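PDB 6OTV: putative isomerase YbhH from Escherichia coli, which probably acts as an isomerase, as a member of the PrpF family within the diaminopimelate epimerase clan, though its substrate is not established. Local coordinates for residues 166-172 / 193-197. Sequence-based numbering, arbitrary orientation.
Sequences AAGTKTG and DMAMP. With EDO (1,2-ethanediol), chain D.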
# COMPACT_ATOMS: atom_id res chain seq x y z
N ALA A 166 -6.45 -8.19 2.16
CA ALA A 166 -7.06 -9.52 2.12
C ALA A 166 -8.54 -9.46 1.73
O ALA A 166 -9.06 -10.43 1.17
CB ALA A 166 -6.91 -10.21 3.47
N ALA A 167 -9.22 -8.35 2.02
CA ALA A 167 -10.64 -8.24 1.73
C ALA A 167 -10.91 -8.31 0.23
O ALA A 167 -10.41 -7.48 -0.53
CB ALA A 167 -11.19 -6.93 2.31
N GLY A 168 -11.70 -9.30 -0.18
CA GLY A 168 -12.12 -9.44 -1.56
C GLY A 168 -10.99 -9.71 -2.54
O GLY A 168 -10.92 -9.07 -3.59
N THR A 169 -10.12 -10.66 -2.21
CA THR A 169 -8.95 -10.93 -3.04
C THR A 169 -9.34 -11.41 -4.44
O THR A 169 -8.65 -11.11 -5.41
CB THR A 169 -8.04 -11.95 -2.37
OG1 THR A 169 -8.84 -13.01 -1.81
CG2 THR A 169 -7.22 -11.30 -1.27
N LYS A 170 -10.44 -12.16 -4.55
CA LYS A 170 -10.90 -12.66 -5.84
C LYS A 170 -12.23 -12.06 -6.27
O LYS A 170 -12.53 -12.07 -7.47
CB LYS A 170 -11.02 -14.19 -5.81
CG LYS A 170 -11.19 -14.85 -7.17
CD LYS A 170 -9.87 -14.95 -7.92
CE LYS A 170 -10.03 -15.75 -9.20
NZ LYS A 170 -8.73 -16.01 -9.88
N THR A 171 -13.02 -11.54 -5.34
CA THR A 171 -14.33 -10.98 -5.63
C THR A 171 -14.36 -9.46 -5.61
O THR A 171 -14.91 -8.84 -6.51
CB THR A 171 -15.37 -11.52 -4.63
OG1 THR A 171 -15.60 -12.92 -4.88
CG2 THR A 171 -16.68 -10.76 -4.76
N GLY A 172 -13.77 -8.85 -4.58
CA GLY A 172 -13.93 -7.44 -4.33
C GLY A 172 -14.88 -7.12 -3.19
O GLY A 172 -15.02 -5.95 -2.83
N ASP A 193 -14.69 -13.82 1.53
CA ASP A 193 -13.51 -13.64 0.69
C ASP A 193 -12.52 -12.78 1.47
O ASP A 193 -12.52 -11.55 1.36
CB ASP A 193 -13.90 -12.99 -0.65
CG ASP A 193 -12.75 -12.98 -1.65
OD1 ASP A 193 -11.69 -13.57 -1.37
OD2 ASP A 193 -12.93 -12.37 -2.73
N MET A 194 -11.68 -13.44 2.28
CA MET A 194 -10.64 -12.78 3.07
C MET A 194 -9.34 -13.55 2.84
O MET A 194 -9.17 -14.65 3.37
CB MET A 194 -11.00 -12.73 4.55
CG MET A 194 -11.74 -11.47 4.97
SD MET A 194 -10.71 -9.99 4.90
CE MET A 194 -9.47 -10.36 6.13
N ALA A 195 -8.45 -12.98 2.02
CA ALA A 195 -7.19 -13.60 1.61
C ALA A 195 -7.42 -14.84 0.76
O ALA A 195 -6.53 -15.26 0.00
CB ALA A 195 -6.32 -13.94 2.83
N MET A 196 -8.60 -15.43 0.85
CA MET A 196 -8.97 -16.62 0.10
C MET A 196 -10.49 -16.75 0.10
O MET A 196 -11.12 -16.61 1.15
CB MET A 196 -8.32 -17.87 0.70
CG MET A 196 -8.73 -19.18 0.04
SD MET A 196 -8.13 -19.35 -1.65
CE MET A 196 -6.36 -19.38 -1.38
N PRO A 197 -11.12 -16.97 -1.06
CA PRO A 197 -12.55 -17.28 -1.07
C PRO A 197 -12.79 -18.66 -0.47
O PRO A 197 -12.27 -19.66 -0.96
CB PRO A 197 -12.92 -17.25 -2.56
CG PRO A 197 -11.78 -16.53 -3.22
CD PRO A 197 -10.57 -16.84 -2.41
C1 EDO D . -7.94 -6.31 4.32
O1 EDO D . -8.30 -5.08 3.69
C2 EDO D . -6.57 -6.16 4.99
O2 EDO D . -5.97 -7.44 5.20
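The carboxylate of Asp193 is the main flat group: Gly168 CA lies over one face, 3.6 Å from Asp193 CG, and the ring of Pro197 under the other, while Lys170 N and Thr171 N come in at the edge. Lys170 N lies 3.1 Å from Asp193 OD2 on its syn lone pair; Thr171 N, 2.7 Å from the same OD2, meets it nearly along the C-O axis. Thr169 suits its place because OG1, set between its backbone N and carbonyl carbon, donates to Asp193 OD1 over 2.9 Å from the syn side, 26° out of the carboxylate plane. Three donors thus fix the carboxylate's rotation. Aspartate's short chain, with CG anti to the backbone N (chi1 -171°), delivers both oxygens into the turn; the converging N-H groups probably stabilise its charge. Gly168, at a positive phi natural for glycine, donates its N to Asp193 O. Ala195 N bonds almost straight (176°) to Ala166 O, completing a single beta bridge between Ala167 and Met194. Small alanines let the backbones approach: Ala166 CB rests 3.8 Å from Ala195 CB and also touches Met194 CE. On this side Met194 reaches Ile283 of helix 279-290. At the far end, Pro197 offers a compact apolar ring to Lys170 CB. A carboxylate received by successive backbone N-H groups of another loop's turn thus joins two loops of the PrpF fold, of the diaminopimelate epimerase clan.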